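Local coordinates for protein aspartate aminotransferase (Thermotoga maritima, PDB 1O4S) that catalyses the reversible, pyridoxal-phosphate-dependent transfer of the amino group of L-aspartate to 2-oxoglutarate, giving oxaloacetate and L-glutamate, at residues Glu82-Ile87 and Ser100-Val105; Ile238-Gly243 and Val255-Ser260; Glu304-Val309 and Leu366-Ser371. All coordinates share one frame; numbering follows the deposited sequence.

Interaction 1: Glu82-Ile87 and Ser100-Val105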
loop_
_atom_site.group_PDB
_atom_site.type_symbol
_atom_site.label_atom_id
_atom_site.label_comp_id
_atom_site.label_asym_id
_atom_site.label_seq_id
_atom_site.Cartn_x
_atom_site.Cartn_y
_atom_site.Cartn_z
ATOM N N GLU B 82 -1.959 19.550 5.179
ATOM C CA GLU B 82 -3.203 19.938 5.847
ATOM C C GLU B 82 -3.857 18.771 6.614
ATOM O O GLU B 82 -4.381 18.955 7.735
ATOM C CB GLU B 82 -4.155 20.545 4.809
ATOM C CG GLU B 82 -3.704 21.946 4.307
ATOM C CD GLU B 82 -2.608 21.992 3.186
ATOM O OE1 GLU B 82 -2.213 20.941 2.559
ATOM O OE2 GLU B 82 -2.118 23.151 2.923
ATOM N N LEU B 83 -3.759 17.566 6.047
ATOM C CA LEU B 83 -4.286 16.374 6.703
ATOM C C LEU B 83 -3.385 16.011 7.902
ATOM O O LEU B 83 -3.862 15.755 8.991
ATOM C CB LEU B 83 -4.441 15.205 5.722
ATOM C CG LEU B 83 -4.940 13.867 6.248
ATOM C CD1 LEU B 83 -6.233 14.043 7.094
ATOM C CD2 LEU B 83 -5.138 12.827 5.154
ATOM N N ARG B 84 -2.077 16.061 7.704
ATOM C CA ARG B 84 -1.172 15.767 8.796
ATOM C C ARG B 84 -1.328 16.750 9.950
ATOM O O ARG B 84 -1.359 16.336 11.110
ATOM C CB ARG B 84 0.253 15.729 8.288
ATOM C CG ARG B 84 0.526 14.471 7.492
ATOM C CD ARG B 84 1.990 14.280 7.174
ATOM N NE ARG B 84 2.448 15.260 6.186
ATOM C CZ ARG B 84 3.264 16.273 6.418
ATOM N NH1 ARG B 84 3.590 17.079 5.423
ATOM N NH2 ARG B 84 3.742 16.503 7.621
ATOM N N GLU B 85 -1.461 18.033 9.618
ATOM C CA GLU B 85 -1.672 19.078 10.582
ATOM C C GLU B 85 -3.012 18.906 11.285
ATOM O O GLU B 85 -3.091 19.052 12.493
ATOM C CB GLU B 85 -1.592 20.437 9.891
ATOM C CG GLU B 85 -1.833 21.619 10.812
ATOM C CD GLU B 85 -1.916 22.924 10.041
ATOM O OE1 GLU B 85 -2.734 23.012 9.069
ATOM O OE2 GLU B 85 -1.153 23.857 10.401
ATOM N N GLY B 86 -4.070 18.602 10.538
ATOM C CA GLY B 86 -5.372 18.344 11.142
ATOM C C GLY B 86 -5.328 17.179 12.123
ATOM O O GLY B 86 -5.825 17.288 13.233
ATOM N N ILE B 87 -4.721 16.068 11.717
ATOM C CA ILE B 87 -4.531 14.912 12.604
ATOM C C ILE B 87 -3.702 15.277 13.846
ATOM O O ILE B 87 -4.084 14.944 14.975
ATOM C CB ILE B 87 -3.888 13.773 11.854
ATOM C CG1 ILE B 87 -4.869 13.224 10.816
ATOM C CG2 ILE B 87 -3.457 12.690 12.830
ATOM C CD1 ILE B 87 -4.225 12.345 9.727
ATOM N N SER B 100 3.678 17.905 16.247
ATOM C CA SER B 100 4.014 18.493 14.957
ATOM C C SER B 100 3.437 17.668 13.775
ATOM O O SER B 100 3.342 16.463 13.853
ATOM C CB SER B 100 5.532 18.626 14.870
ATOM O OG SER B 100 5.976 18.923 13.572
ATOM N N PRO B 101 3.052 18.313 12.674
ATOM C CA PRO B 101 2.602 17.588 11.469
ATOM C C PRO B 101 3.681 16.630 10.919
ATOM O O PRO B 101 3.362 15.609 10.308
ATOM C CB PRO B 101 2.323 18.710 10.462
ATOM C CG PRO B 101 2.217 19.967 11.277
ATOM C CD PRO B 101 3.047 19.773 12.470
ATOM N N ASP B 102 4.949 16.969 11.162
ATOM C CA ASP B 102 6.080 16.116 10.777
ATOM C C ASP B 102 6.231 14.844 11.642
ATOM O O ASP B 102 7.089 14.012 11.357
ATOM C CB ASP B 102 7.373 16.939 10.754
ATOM C CG ASP B 102 7.401 17.962 9.587
ATOM O OD1 ASP B 102 8.258 18.903 9.659
ATOM O OD2 ASP B 102 6.579 17.938 8.586
ATOM N N GLN B 103 5.383 14.675 12.661
ATOM C CA GLN B 103 5.332 13.435 13.440
ATOM C C GLN B 103 4.309 12.428 12.910
ATOM O O GLN B 103 4.204 11.343 13.436
ATOM C CB GLN B 103 4.981 13.748 14.896
ATOM C CG GLN B 103 6.095 14.401 15.659
ATOM C CD GLN B 103 5.740 14.670 17.114
ATOM O OE1 GLN B 103 5.397 15.791 17.457
ATOM N NE2 GLN B 103 5.804 13.641 17.958
ATOM N N VAL B 104 3.541 12.830 11.900
ATOM C CA VAL B 104 2.401 12.074 11.363
ATOM C C VAL B 104 2.734 11.562 9.968
ATOM O O VAL B 104 3.286 12.277 9.144
ATOM C CB VAL B 104 1.130 12.964 11.248
ATOM C CG1 VAL B 104 -0.091 12.175 10.611
ATOM C CG2 VAL B 104 0.768 13.585 12.608
ATOM N N VAL B 105 2.382 10.314 9.689
ATOM C CA VAL B 105 2.435 9.794 8.335
ATOM C C VAL B 105 1.067 9.200 8.039
ATOM O O VAL B 105 0.542 8.415 8.812
ATOM C CB VAL B 105 3.512 8.681 8.149
ATOM C CG1 VAL B 105 3.673 8.350 6.711
ATOM C CG2 VAL B 105 4.855 9.123 8.739
HETATM O O HOH W 1 6.100 19.132 6.324
#
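Arg84 and Val104 make the tight half of this contact, their side chains running past one another in opposite directions. Val104 CG1 sits 3.9 Å from Arg84 CG and, on its other flank, 4.1 Å from Ile87 CG2, and the methylene Arg84 CD approaches Val104 O to 3.1 Å. Ile87 and Val104 both reach on to Ile259 of the adjoining strand. In the large PLP-binding domain of this fold-type I aminotransferase, helix 81-95 thus packs beside the start of strand 104-107, an outermost strand of the seven-stranded sheet. Toward solvent the contact thins. Pro101 lays its ring against the helix backbone, with CB 3.9 Å from Glu85 N, while the extended Glu85 chain leads outward. Arg84, itself buried and bent at chi3 (-71°), reaches toward this side with its guanidinium edge, Pro101 O lying in the guanidinium plane, 2.9 Å from Arg84 NH2, a weak bond of 149°. The salt bridge from Arg84 NH2 to Asp102 OD2 carries only a weak hydrogen bond, at 3.3 Å, and a water that accepts weakly from Arg84 NH1 donates to Asp102 OD2 over 2.6 Å. Arg84 NE is held by Gly79 O, and Asp102 also pairs with Arg78.

Interaction 2: Ile238-Gly243 and Val255-Ser260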
loop_
_atom_site.group_PDB
_atom_site.type_symbol
_atom_site.label_atom_id
_atom_site.label_comp_id
_atom_site.label_asym_id
_atom_site.label_seq_id
_atom_site.Cartn_x
_atom_site.Cartn_y
_atom_site.Cartn_z
ATOM N N ILE B 238 7.084 5.615 21.631
ATOM C CA ILE B 238 5.674 5.363 21.302
ATOM C C ILE B 238 5.430 5.455 19.814
ATOM O O ILE B 238 5.809 6.436 19.195
ATOM C CB ILE B 238 4.756 6.374 22.005
ATOM C CG1 ILE B 238 5.002 6.392 23.522
ATOM C CG2 ILE B 238 3.280 6.086 21.671
ATOM C CD1 ILE B 238 4.634 5.100 24.239
ATOM N N VAL B 239 4.764 4.442 19.264
ATOM C CA VAL B 239 4.236 4.489 17.905
ATOM C C VAL B 239 2.718 4.409 18.041
ATOM O O VAL B 239 2.188 3.394 18.467
ATOM C CB VAL B 239 4.773 3.323 17.008
ATOM C CG1 VAL B 239 4.176 3.370 15.630
ATOM C CG2 VAL B 239 6.304 3.369 16.919
ATOM N N TYR B 240 2.031 5.479 17.686
ATOM C CA TYR B 240 0.604 5.551 17.841
ATOM C C TYR B 240 -0.059 5.320 16.488
ATOM O O TYR B 240 0.306 5.942 15.501
ATOM C CB TYR B 240 0.238 6.909 18.438
ATOM C CG TYR B 240 -1.235 7.170 18.565
ATOM C CD1 TYR B 240 -1.967 6.670 19.654
ATOM C CD2 TYR B 240 -1.918 7.935 17.579
ATOM C CE1 TYR B 240 -3.361 6.925 19.764
ATOM C CE2 TYR B 240 -3.282 8.199 17.686
ATOM C CZ TYR B 240 -4.006 7.689 18.770
ATOM O OH TYR B 240 -5.341 7.975 18.878
ATOM N N ILE B 241 -1.023 4.400 16.458
ATOM C CA ILE B 241 -1.729 4.049 15.240
ATOM C C ILE B 241 -3.234 4.205 15.382
ATOM O O ILE B 241 -3.850 3.686 16.327
ATOM C CB ILE B 241 -1.335 2.625 14.776
ATOM C CG1 ILE B 241 0.143 2.671 14.395
ATOM C CG2 ILE B 241 -2.229 2.158 13.626
ATOM C CD1 ILE B 241 0.723 1.441 14.005
ATOM N N ASN B 242 -3.819 4.919 14.416
ATOM C CA ASN B 242 -5.258 5.141 14.340
ATOM C C ASN B 242 -5.646 5.387 12.871
ATOM O O ASN B 242 -4.821 5.251 11.968
ATOM C CB ASN B 242 -5.648 6.282 15.296
ATOM C CG ASN B 242 -7.077 6.157 15.867
ATOM O OD1 ASN B 242 -7.966 5.589 15.243
ATOM N ND2 ASN B 242 -7.292 6.739 17.048
ATOM N N GLY B 243 -6.916 5.674 12.622
ATOM C CA GLY B 243 -7.396 6.014 11.296
ATOM C C GLY B 243 -8.900 6.182 11.286
ATOM O O GLY B 243 -9.520 6.286 12.348
ATOM N N VAL B 255 -7.657 4.993 4.762
ATOM C CA VAL B 255 -6.929 6.117 5.331
ATOM C C VAL B 255 -6.711 5.880 6.817
ATOM O O VAL B 255 -7.661 5.777 7.595
ATOM C CB VAL B 255 -7.686 7.436 5.249
ATOM C CG1 VAL B 255 -6.755 8.606 5.635
ATOM C CG2 VAL B 255 -8.295 7.612 3.927
ATOM N N GLY B 256 -5.445 5.794 7.195
ATOM C CA GLY B 256 -5.061 5.709 8.572
ATOM C C GLY B 256 -3.801 6.525 8.711
ATOM O O GLY B 256 -3.372 7.196 7.752
ATOM N N TYR B 257 -3.194 6.447 9.895
ATOM C CA TYR B 257 -2.004 7.203 10.155
ATOM C C TYR B 257 -1.216 6.671 11.324
ATOM O O TYR B 257 -1.709 5.887 12.148
ATOM C CB TYR B 257 -2.356 8.684 10.387
ATOM C CG TYR B 257 -3.360 8.901 11.489
ATOM C CD1 TYR B 257 -2.965 8.943 12.830
ATOM C CD2 TYR B 257 -4.691 9.043 11.199
ATOM C CE1 TYR B 257 -3.871 9.128 13.842
ATOM C CE2 TYR B 257 -5.628 9.207 12.215
ATOM C CZ TYR B 257 -5.210 9.262 13.531
ATOM O OH TYR B 257 -6.135 9.468 14.525
ATOM N N LEU B 258 0.040 7.118 11.367
ATOM C CA LEU B 258 0.969 6.811 12.433
ATOM C C LEU B 258 1.470 8.129 12.949
ATOM O O LEU B 258 1.724 9.050 12.172
ATOM C CB LEU B 258 2.112 5.981 11.860
ATOM C CG LEU B 258 3.332 5.652 12.714
ATOM C CD1 LEU B 258 3.870 4.298 12.351
ATOM C CD2 LEU B 258 4.439 6.735 12.573
ATOM N N ILE B 259 1.575 8.220 14.270
ATOM C CA ILE B 259 2.237 9.312 14.954
ATOM C C ILE B 259 3.338 8.730 15.851
ATOM O O ILE B 259 3.090 7.829 16.636
ATOM C CB ILE B 259 1.232 10.119 15.829
ATOM C CG1 ILE B 259 -0.066 10.418 15.061
ATOM C CG2 ILE B 259 1.908 11.421 16.333
ATOM C CD1 ILE B 259 -1.052 11.417 15.761
ATOM N N SER B 260 4.541 9.265 15.745
ATOM C CA SER B 260 5.643 8.890 16.624
ATOM C C SER B 260 6.615 10.074 16.744
ATOM O O SER B 260 6.229 11.189 16.513
ATOM C CB SER B 260 6.341 7.613 16.075
ATOM O OG SER B 260 7.224 7.025 17.023
#
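Tyr257 rises beside Asn242 and Tyr240, all three side chains directed to the same face of the sheet. Its CG lies between the backbone N and the carbonyl carbon (chi1 56°), a setting that brings the ring back over the neighbouring strand. Asn242 O lies 3.8 Å above the ring plane, over its centre, and Asn242 CB comes within 3.3 Å of Tyr257 OH. The asparagine amide is inclined 32° to that ring. The two tyrosines meet edge to edge, Tyr240 CE2 lying 4.0 Å from Tyr257 CE1, and further along Ile259 CG1 meets the Tyr240 ring edge. Strands 238-243 and 256-259 are antiparallel neighbours in the mixed seven-stranded sheet of the PLP-binding domain, with Tyr240–Ile259 and Asn242–Tyr257 as hydrogen-bonded pairs. An alanine in place of Tyr257 is likely to open a gap over the Asn242 carbonyl and leave the Tyr240 ring edge without its aromatic neighbour. The Asn242 amide itself is fixed on two sides: ND2 donates to Tyr240 OH at 2.9 Å, 5° out of the amide plane, and OD1 accepts from Gly243 N. Asp217 is a further, weak partner of ND2. On the reverse face, Val239 CG1 presses tightly against Leu258 CD1 at 3.4 Å. Gly243 and Gly256 bring their CA atoms to 3.6 Å, an approach made possible by the absence of side chains. At the far end, Ser260 OG donates to Ile238 O over 2.7 Å.

Interaction 3: Glu304-Val309 and Leu366-Ser371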
loop_
_atom_site.group_PDB
_atom_site.type_symbol
_atom_site.label_atom_id
_atom_site.label_comp_id
_atom_site.label_asym_id
_atom_site.label_seq_id
_atom_site.Cartn_x
_atom_site.Cartn_y
_atom_site.Cartn_z
ATOM N N GLU B 304 -25.856 0.410 22.189
ATOM C CA GLU B 304 -27.107 -0.234 22.485
ATOM C C GLU B 304 -27.223 -1.643 21.894
ATOM O O GLU B 304 -27.908 -2.496 22.475
ATOM C CB GLU B 304 -28.284 0.689 22.155
ATOM C CG GLU B 304 -28.941 0.553 20.813
ATOM C CD GLU B 304 -30.222 1.374 20.760
ATOM O OE1 GLU B 304 -30.339 2.317 21.613
ATOM O OE2 GLU B 304 -31.097 1.085 19.879
ATOM N N ARG B 305 -26.530 -1.906 20.789
ATOM C CA ARG B 305 -26.394 -3.268 20.273
ATOM C C ARG B 305 -25.547 -4.132 21.223
ATOM O O ARG B 305 -25.844 -5.304 21.447
ATOM C CB ARG B 305 -25.716 -3.268 18.888
ATOM C CG ARG B 305 -26.547 -2.652 17.746
ATOM C CD ARG B 305 -25.730 -2.312 16.594
ATOM N NE ARG B 305 -26.489 -1.867 15.426
ATOM C CZ ARG B 305 -25.926 -1.623 14.258
ATOM N NH1 ARG B 305 -24.611 -1.774 14.124
ATOM N NH2 ARG B 305 -26.659 -1.243 13.216
ATOM N N LYS B 306 -24.487 -3.533 21.754
ATOM C CA LYS B 306 -23.596 -4.172 22.703
ATOM C C LYS B 306 -24.415 -4.550 23.921
ATOM O O LYS B 306 -24.412 -5.698 24.321
ATOM C CB LYS B 306 -22.437 -3.227 23.065
ATOM C CG LYS B 306 -21.370 -3.807 24.041
ATOM C CD LYS B 306 -21.736 -3.685 25.538
ATOM C CE LYS B 306 -21.751 -2.233 26.033
ATOM N NZ LYS B 306 -21.993 -2.114 27.538
ATOM N N ASN B 307 -25.140 -3.600 24.499
ATOM C CA ASN B 307 -25.992 -3.894 25.662
ATOM C C ASN B 307 -26.990 -5.008 25.390
ATOM O O ASN B 307 -27.247 -5.828 26.256
ATOM C CB ASN B 307 -26.773 -2.663 26.114
ATOM C CG ASN B 307 -25.905 -1.638 26.786
ATOM O OD1 ASN B 307 -24.835 -1.961 27.302
ATOM N ND2 ASN B 307 -26.351 -0.383 26.778
ATOM N N PHE B 308 -27.559 -5.031 24.190
ATOM C CA PHE B 308 -28.559 -6.035 23.841
ATOM C C PHE B 308 -27.980 -7.433 23.695
ATOM O O PHE B 308 -28.597 -8.410 24.102
ATOM C CB PHE B 308 -29.272 -5.667 22.531
ATOM C CG PHE B 308 -30.166 -6.766 22.013
ATOM C CD1 PHE B 308 -31.385 -7.034 22.634
ATOM C CD2 PHE B 308 -29.764 -7.567 20.946
ATOM C CE1 PHE B 308 -32.193 -8.071 22.186
ATOM C CE2 PHE B 308 -30.575 -8.594 20.486
ATOM C CZ PHE B 308 -31.787 -8.851 21.110
ATOM N N VAL B 309 -26.822 -7.540 23.068
ATOM C CA VAL B 309 -26.212 -8.845 22.854
ATOM C C VAL B 309 -25.673 -9.395 24.181
ATOM O O VAL B 309 -25.768 -10.590 24.449
ATOM C CB VAL B 309 -25.103 -8.834 21.750
ATOM C CG1 VAL B 309 -23.961 -7.845 22.067
ATOM C CG2 VAL B 309 -24.506 -10.247 21.570
ATOM N N LEU B 366 -18.273 -12.924 17.647
ATOM C CA LEU B 366 -19.502 -12.392 17.098
ATOM C C LEU B 366 -19.353 -10.860 16.893
ATOM O O LEU B 366 -18.909 -10.113 17.764
ATOM C CB LEU B 366 -20.669 -12.783 18.026
ATOM C CG LEU B 366 -22.076 -12.263 17.716
ATOM C CD1 LEU B 366 -23.111 -13.099 18.423
ATOM C CD2 LEU B 366 -22.241 -10.764 18.088
ATOM N N SER B 367 -19.682 -10.393 15.704
ATOM C CA SER B 367 -19.675 -8.963 15.429
ATOM C C SER B 367 -21.077 -8.462 15.534
ATOM O O SER B 367 -22.022 -9.127 15.068
ATOM C CB SER B 367 -19.161 -8.656 14.009
ATOM O OG SER B 367 -17.863 -9.178 13.876
ATOM N N PHE B 368 -21.236 -7.299 16.138
ATOM C CA PHE B 368 -22.561 -6.711 16.189
ATOM C C PHE B 368 -22.666 -5.422 15.338
ATOM O O PHE B 368 -23.247 -4.398 15.750
ATOM C CB PHE B 368 -23.067 -6.564 17.625
ATOM C CG PHE B 368 -22.101 -5.947 18.579
ATOM C CD1 PHE B 368 -22.040 -4.566 18.734
ATOM C CD2 PHE B 368 -21.287 -6.755 19.379
ATOM C CE1 PHE B 368 -21.196 -4.000 19.661
ATOM C CE2 PHE B 368 -20.435 -6.196 20.290
ATOM C CZ PHE B 368 -20.391 -4.807 20.433
ATOM N N ALA B 369 -22.083 -5.507 14.142
ATOM C CA ALA B 369 -22.261 -4.477 13.119
ATOM C C ALA B 369 -23.442 -4.898 12.251
ATOM O O ALA B 369 -23.341 -5.007 11.034
ATOM C CB ALA B 369 -20.970 -4.266 12.300
ATOM N N THR B 370 -24.561 -5.181 12.908
ATOM C CA THR B 370 -25.847 -5.365 12.251
ATOM C C THR B 370 -26.985 -4.925 13.167
ATOM O O THR B 370 -26.792 -4.658 14.351
ATOM C CB THR B 370 -26.071 -6.826 11.739
ATOM O OG1 THR B 370 -26.611 -7.651 12.768
ATOM C CG2 THR B 370 -24.777 -7.548 11.414
ATOM N N SER B 371 -28.172 -4.822 12.588
ATOM C CA SER B 371 -29.318 -4.309 13.308
ATOM C C SER B 371 -29.707 -5.199 14.501
ATOM O O SER B 371 -29.461 -6.411 14.501
ATOM C CB SER B 371 -30.484 -4.178 12.353
ATOM O OG SER B 371 -30.784 -5.435 11.807
#
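Phe368 meets helix 296-315 through its ring, one face of which takes Lys306 CA in a CH-pi contact, 4.1 Å from the ring centroid and 22° off the normal. The Lys306 side chain runs alongside, bringing CB to 3.7 Å from Phe368 CZ before two bends carry its amine away to Asn307 OD1. The side chains of Val309 and Phe368 cross at about a right angle, with Val309 CG1 3.9 Å from Phe368 CD2. The other methyl of Val309, CG2, slides past Leu366, 4.2 Å from Leu366 CD2.

Beside this apolar patch Arg305 reaches over the 368-371 loop. Its chain is extended from CG to NE (chi2 162°, chi3 173°), which places the guanidinium with one face over Thr370 O, 3.0 Å from the plane and offset toward the rim. Arg305 NE is also 3.0 Å from Thr370 O, but at too poor an angle for a hydrogen bond; the contact is probably largely electrostatic. Arg305 NH1 gives a weak bond of 3.4 Å to Phe368 O. The stronger hold on the guanidinium comes from a salt bridge between NH2 and Asp52, and Phe302 adds a cation-pi contact. The loop is fixed in turn by backbone pairing of Phe368 with Phe327 and by Ser371 OG, which caps helix 372-386 through Arg374 N, and it lies close to Arg365, which probably binds the substrate carboxylate, as the corresponding arginine does in class I aminotransferases. Helix 296-315 packs against the end of strand 363-367 and also touches strand 328-332, where Val309 meets Leu329, and helix 372-386, where Phe308 meets Thr376 and Leu379.

Interactions 1 and 2 join directly in one sheet, their centres 10 Å apart. Strands 104-107 and 256-259 are bonded between Val105 N and Leu258 O (2.9 Å), Gln103 NE2 reaches Ser260 O (2.9 Å), and Ile87 CD1 packs on Tyr257 CD2 (3.6 Å). Interaction 3 belongs to the smaller four-stranded sheet, across the chain's centre from interaction 2; their nearest atoms are about 16 Å apart. A bound PLP comes within about 5 Å of Gly256, but is about 11 Å from the side chain of Ala369 and about 12 Å from that of Ile87. Asn242 in interaction 2 lies about 7 Å, between side chains, from Lys246, the lysine to which PLP attaches, though it is not attached here.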